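Local coordinates for DUF3822 family protein (PDB 3HRG) that is of unknown function but has an actin-like ATPase fold, so that nucleotide binding is possible though unproven, at residues Ser23-Asn28 with Ile248-Leu253; Glu149-Lys154 with Lys162-Val167. All coordinates share one frame; numbering follows the deposited sequence.

How the interactions relate
Interaction 1 sets the C-terminal helix against the N-terminal mixed five-stranded sheet; interaction 2 sets helix 144-154 against the C-terminal sheet of the same strand order. Their centres are about 17 Å apart, and the two helices join them directly. Ile248 CD1 packs 3.6 Å from Phe151 CE1, in one of the stacked rings of interaction 2, and Ala252 CB comes within 3.7 Å of Tyr150 CB. The two helices thus lie packed together between the sheets, an arrangement consistent with the lobes of an actin-like fold. The function is unknown, so no active site can be assigned; an unidentified bound ligand lies about 14 Å from the Ser23 side chain.

Interaction 1 of 2, residues Ser23-Asn28 with Ile248-Leu253; sequences SFSIYN and IDMQAL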
loop_
_atom_site.group_PDB
_atom_site.type_symbol
_atom_site.label_atom_id
_atom_site.label_comp_id
_atom_site.label_asym_id
_atom_site.label_seq_id
_atom_site.Cartn_x
_atom_site.Cartn_y
_atom_site.Cartn_z
ATOM N N SER A 23 0.855 10.466 5.280
ATOM C CA SER A 23 0.219 11.258 4.231
ATOM C C SER A 23 -1.245 11.345 4.513
ATOM O O SER A 23 -1.858 10.380 4.945
ATOM C CB SER A 23 0.377 10.597 2.851
ATOM O OG SER A 23 1.717 10.396 2.585
ATOM N N PHE A 24 -1.823 12.494 4.220
ATOM C CA PHE A 24 -3.211 12.763 4.457
ATOM C C PHE A 24 -3.823 13.420 3.212
ATOM O O PHE A 24 -3.194 14.292 2.606
ATOM C CB PHE A 24 -3.358 13.738 5.613
ATOM C CG PHE A 24 -2.699 13.297 6.884
ATOM C CD1 PHE A 24 -1.370 13.574 7.124
ATOM C CD2 PHE A 24 -3.417 12.623 7.839
ATOM C CE1 PHE A 24 -0.767 13.163 8.313
ATOM C CE2 PHE A 24 -2.836 12.226 9.015
ATOM C CZ PHE A 24 -1.510 12.477 9.244
ATOM N N SER A 25 -5.026 13.017 2.823
ATOM C CA SER A 25 -5.703 13.670 1.715
ATOM C C SER A 25 -7.190 13.778 2.025
ATOM O O SER A 25 -7.760 12.941 2.722
ATOM C CB SER A 25 -5.490 12.965 0.398
ATOM O OG SER A 25 -6.067 11.686 0.459
ATOM N N ILE A 26 -7.793 14.818 1.487
ATOM C CA ILE A 26 -9.207 15.106 1.651
ATOM C C ILE A 26 -9.823 15.048 0.256
ATOM O O ILE A 26 -9.325 15.688 -0.664
ATOM C CB ILE A 26 -9.414 16.474 2.378
ATOM C CG1 ILE A 26 -8.918 16.348 3.821
ATOM C CG2 ILE A 26 -10.880 16.851 2.365
ATOM C CD1 ILE A 26 -9.151 17.562 4.696
ATOM N N TYR A 27 -10.865 14.226 0.105
ATOM C CA TYR A 27 -11.589 14.021 -1.123
ATOM C C TYR A 27 -13.008 14.591 -0.979
ATOM O O TYR A 27 -13.710 14.283 -0.015
ATOM C CB TYR A 27 -11.652 12.534 -1.486
ATOM C CG TYR A 27 -12.622 12.204 -2.602
ATOM C CD1 TYR A 27 -12.326 12.501 -3.927
ATOM C CD2 TYR A 27 -13.844 11.599 -2.330
ATOM C CE1 TYR A 27 -13.215 12.205 -4.949
ATOM C CE2 TYR A 27 -14.739 11.299 -3.343
ATOM C CZ TYR A 27 -14.422 11.611 -4.643
ATOM O OH TYR A 27 -15.318 11.326 -5.626
ATOM N N ASN A 28 -13.386 15.420 -1.955
ATOM C CA ASN A 28 -14.679 16.086 -2.044
ATOM C C ASN A 28 -15.479 15.378 -3.123
ATOM O O ASN A 28 -15.156 15.529 -4.282
ATOM C CB ASN A 28 -14.480 17.573 -2.397
ATOM C CG ASN A 28 -15.794 18.346 -2.523
ATOM O OD1 ASN A 28 -16.871 17.753 -2.596
ATOM N ND2 ASN A 28 -15.705 19.668 -2.574
ATOM N N ILE A 248 1.501 6.779 -5.386
ATOM C CA ILE A 248 0.490 6.093 -6.215
ATOM C C ILE A 248 -0.698 5.542 -5.365
ATOM O O ILE A 248 -1.826 5.391 -5.875
ATOM C CB ILE A 248 1.172 4.989 -7.096
ATOM C CG1 ILE A 248 0.229 4.504 -8.193
ATOM C CG2 ILE A 248 1.699 3.825 -6.238
ATOM C CD1 ILE A 248 0.939 3.608 -9.210
ATOM N N ASP A 249 -0.412 5.259 -4.084
ATOM C CA ASP A 249 -1.382 4.775 -3.079
ATOM C C ASP A 249 -2.703 5.542 -2.984
ATOM O O ASP A 249 -3.770 4.923 -2.904
ATOM C CB ASP A 249 -0.750 4.838 -1.681
ATOM C CG ASP A 249 -0.302 6.269 -1.298
ATOM O OD1 ASP A 249 0.623 6.817 -1.922
ATOM O OD2 ASP A 249 -0.890 6.869 -0.381
HETATM N N MSE A 250 -2.618 6.878 -2.962
HETATM C CA MSE A 250 -3.797 7.761 -2.845
HETATM C C MSE A 250 -4.506 7.785 -4.193
HETATM O O MSE A 250 -5.747 7.835 -4.240
HETATM C CB MSE A 250 -3.423 9.203 -2.441
HETATM C CG MSE A 250 -2.877 9.441 -1.021
HETATM SE SE MSE A 250 -4.115 9.006 0.431
HETATM C CE MSE A 250 -3.131 9.727 1.973
ATOM N N GLN A 251 -3.707 7.800 -5.273
ATOM C CA GLN A 251 -4.230 7.736 -6.639
ATOM C C GLN A 251 -5.017 6.423 -6.748
ATOM O O GLN A 251 -6.158 6.419 -7.237
ATOM C CB GLN A 251 -3.101 7.796 -7.678
ATOM N N ALA A 252 -4.406 5.336 -6.254
ATOM C CA ALA A 252 -5.032 4.012 -6.205
ATOM C C ALA A 252 -6.300 4.018 -5.335
ATOM O O ALA A 252 -7.378 3.603 -5.787
ATOM C CB ALA A 252 -4.042 2.989 -5.673
ATOM N N LEU A 253 -6.170 4.502 -4.096
ATOM C CA LEU A 253 -7.306 4.558 -3.168
ATOM C C LEU A 253 -8.454 5.423 -3.715
ATOM O O LEU A 253 -9.621 5.159 -3.401
ATOM C CB LEU A 253 -6.867 5.078 -1.787
ATOM C CG LEU A 253 -7.918 5.046 -0.664
ATOM C CD1 LEU A 253 -8.289 3.621 -0.251
ATOM C CD2 LEU A 253 -7.417 5.823 0.527
#
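Met250, modelled as selenomethionine, starts toward Ser23 and Ser25 with CG beside its own backbone N (chi1 -68°), bends about the CB-CG bond (chi2 -63°) and then runs straight through SE to CE. In this actin-like ATPase fold that single side chain carries the contact between the C-terminal helix and strand 22-28 of the first lobe's sheet. The axes of the two short segments come no closer than 10.2 Å and run 32° apart, a distance that a long, flexible side chain can span. Ser23 and Ser25 both direct CB toward the helix, while Phe24 between them turns to the other face of the sheet and meets the ring of Phe61 edge-to-face. Met250 SE lies against Ser25 OG, 3.3 Å away, and Ser14 on the adjoining strand packs against both residues. The hydroxyl of Ser23 does not serve the helix: OG is hydrogen-bonded to Glu39. The preceding residue, Asp249, adds a charged tie to the same sheet through its salt bridge with Arg16. Beyond the selenium, the methyl CE lies 3.7 Å from Ser23 CB and stands over the flat of the Ser23-Phe24 peptide, 3.3 Å from Ser23 O and 3.8 Å from Phe24 N.

Interaction 2 of 2, residues Glu149-Lys154 with Lys162-Val167; sequences EYFSIK and KMYASV
Lys162 NZ, at the start of the strand whose Tyr164 stacks on Phe151, is gripped by four backbone oxygens, those of Ser155, Leu157, Gly158 and Ser160. The ammonium thus holds together the connection between helix 144-154 and strand 162-167; two residues along the strand, well away from it, the rings of Tyr164 and Phe151 meet. They form an offset stack, with centroids 4.5 Å apart and planes only 9° from parallel. The side chains slide past each other in opposite directions, so each CB reaches the other's ring: Tyr164 CB sits 3.7 Å from the Phe151 centroid, almost on the ring normal, while Phe151 CB is 4.1 Å from the Tyr164 centroid and nearer the rim. Phe151 CG lies anti to the carbonyl carbon (chi1 -65°), sending the ring toward the strand, and the turn about CB-CG (chi2 -43°) brings its plane nearly parallel to the tyrosine's. Tyr164 OH reaches the helix end, 3.5 Å from Lys154 C and 3.7 Å from Lys154 CB. An alanine in place of Tyr164 would keep the CB over Phe151 but would probably leave a gap beside the last helical turn and the phenylalanine ring without its stacking mate. Phe177 of strand 171-178 touches Phe151 and His217 of strand 215-220 meets the Tyr164 ring, while Met163 and Ala165 pack on helix 193-206.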
loop_
_atom_site.group_PDB
_atom_site.type_symbol
_atom_site.label_atom_id
_atom_site.label_comp_id
_atom_site.label_asym_id
_atom_site.label_seq_id
_atom_site.Cartn_x
_atom_site.Cartn_y
_atom_site.Cartn_z
ATOM N N GLU A 149 -6.149 -3.503 -6.518
ATOM C CA GLU A 149 -7.298 -3.137 -7.355
ATOM C C GLU A 149 -6.884 -2.229 -8.529
ATOM O O GLU A 149 -7.317 -2.407 -9.675
ATOM C CB GLU A 149 -8.392 -2.457 -6.535
ATOM C CG GLU A 149 -8.888 -3.341 -5.433
ATOM C CD GLU A 149 -10.168 -2.881 -4.794
ATOM O OE1 GLU A 149 -10.702 -1.819 -5.176
ATOM O OE2 GLU A 149 -10.650 -3.635 -3.920
ATOM N N TYR A 150 -6.053 -1.253 -8.229
ATOM C CA TYR A 150 -5.560 -0.316 -9.227
ATOM C C TYR A 150 -4.673 -1.010 -10.282
ATOM O O TYR A 150 -4.891 -0.869 -11.480
ATOM C CB TYR A 150 -4.765 0.777 -8.523
ATOM C CG TYR A 150 -4.200 1.856 -9.424
ATOM C CD1 TYR A 150 -4.990 2.913 -9.844
ATOM C CD2 TYR A 150 -2.859 1.832 -9.826
ATOM C CE1 TYR A 150 -4.473 3.941 -10.661
ATOM C CE2 TYR A 150 -2.331 2.843 -10.661
ATOM C CZ TYR A 150 -3.153 3.895 -11.050
ATOM O OH TYR A 150 -2.680 4.892 -11.843
ATOM N N PHE A 151 -3.660 -1.720 -9.828
ATOM C CA PHE A 151 -2.760 -2.420 -10.748
ATOM C C PHE A 151 -3.484 -3.527 -11.558
ATOM O O PHE A 151 -3.155 -3.756 -12.708
ATOM C CB PHE A 151 -1.583 -3.026 -10.021
ATOM C CG PHE A 151 -0.635 -2.015 -9.368
ATOM C CD1 PHE A 151 -0.230 -0.856 -10.007
ATOM C CD2 PHE A 151 -0.046 -2.328 -8.151
ATOM C CE1 PHE A 151 0.693 -0.000 -9.405
ATOM C CE2 PHE A 151 0.874 -1.466 -7.526
ATOM C CZ PHE A 151 1.246 -0.312 -8.152
ATOM N N SER A 152 -4.473 -4.176 -10.971
ATOM C CA SER A 152 -5.247 -5.184 -11.692
ATOM C C SER A 152 -5.840 -4.580 -12.982
ATOM O O SER A 152 -5.744 -5.164 -14.046
ATOM C CB SER A 152 -6.372 -5.752 -10.822
ATOM O OG SER A 152 -7.250 -6.557 -11.615
ATOM N N ILE A 153 -6.395 -3.386 -12.865
ATOM C CA ILE A 153 -7.044 -2.700 -13.994
ATOM C C ILE A 153 -5.987 -2.257 -14.998
ATOM O O ILE A 153 -6.148 -2.488 -16.201
ATOM C CB ILE A 153 -7.897 -1.507 -13.512
ATOM C CG1 ILE A 153 -9.020 -1.983 -12.568
ATOM C CG2 ILE A 153 -8.508 -0.773 -14.691
ATOM C CD1 ILE A 153 -9.827 -0.869 -11.897
ATOM N N LYS A 154 -4.884 -1.684 -14.508
ATOM C CA LYS A 154 -3.796 -1.253 -15.379
ATOM C C LYS A 154 -3.151 -2.413 -16.143
ATOM O O LYS A 154 -2.721 -2.227 -17.275
ATOM C CB LYS A 154 -2.666 -0.522 -14.603
ATOM C CG LYS A 154 -2.995 0.818 -13.996
ATOM C CD LYS A 154 -3.559 1.838 -15.012
ATOM C CE LYS A 154 -3.901 3.145 -14.341
ATOM N NZ LYS A 154 -4.727 4.013 -15.203
ATOM N N LYS A 162 2.572 -8.759 -16.074
ATOM C CA LYS A 162 3.141 -7.544 -15.518
ATOM C C LYS A 162 3.494 -7.681 -14.052
ATOM O O LYS A 162 2.771 -8.313 -13.280
ATOM C CB LYS A 162 2.171 -6.382 -15.761
ATOM C CG LYS A 162 2.031 -6.048 -17.282
ATOM C CD LYS A 162 0.957 -5.112 -17.553
ATOM C CE LYS A 162 0.685 -4.951 -19.029
ATOM N NZ LYS A 162 -0.020 -6.116 -19.633
HETATM N N MSE A 163 4.643 -7.117 -13.707
HETATM C CA MSE A 163 5.103 -7.061 -12.335
HETATM C C MSE A 163 5.111 -5.590 -11.938
HETATM O O MSE A 163 5.785 -4.778 -12.602
HETATM C CB MSE A 163 6.540 -7.615 -12.197
HETATM C CG MSE A 163 7.057 -7.491 -10.781
HETATM SE SE MSE A 163 8.813 -8.303 -10.503
HETATM C CE MSE A 163 8.368 -10.121 -10.828
ATOM N N TYR A 164 4.376 -5.243 -10.889
ATOM C CA TYR A 164 4.326 -3.867 -10.349
ATOM C C TYR A 164 5.048 -3.916 -9.016
ATOM O O TYR A 164 4.698 -4.719 -8.175
ATOM C CB TYR A 164 2.899 -3.351 -10.157
ATOM C CG TYR A 164 2.162 -3.215 -11.453
ATOM C CD1 TYR A 164 2.232 -2.039 -12.191
ATOM C CD2 TYR A 164 1.409 -4.263 -11.960
ATOM C CE1 TYR A 164 1.574 -1.905 -13.403
ATOM C CE2 TYR A 164 0.726 -4.131 -13.193
ATOM C CZ TYR A 164 0.835 -2.968 -13.905
ATOM O OH TYR A 164 0.167 -2.821 -15.097
ATOM N N ALA A 165 6.083 -3.091 -8.857
ATOM C CA ALA A 165 6.881 -3.029 -7.648
ATOM C C ALA A 165 6.789 -1.638 -7.045
ATOM O O ALA A 165 7.101 -0.642 -7.731
ATOM C CB ALA A 165 8.344 -3.380 -7.974
ATOM N N SER A 166 6.333 -1.573 -5.791
ATOM C CA SER A 166 6.201 -0.344 -5.037
ATOM C C SER A 166 7.367 -0.365 -4.050
ATOM O O SER A 166 7.404 -1.158 -3.092
ATOM C CB SER A 166 4.886 -0.279 -4.311
ATOM O OG SER A 166 4.786 0.915 -3.588
ATOM N N VAL A 167 8.318 0.510 -4.283
ATOM C CA VAL A 167 9.522 0.555 -3.485
ATOM C C VAL A 167 9.358 1.505 -2.293
ATOM O O VAL A 167 8.950 2.659 -2.458
ATOM C CB VAL A 167 10.687 1.000 -4.364
ATOM C CG1 VAL A 167 11.975 1.068 -3.548
ATOM C CG2 VAL A 167 10.819 0.061 -5.561
#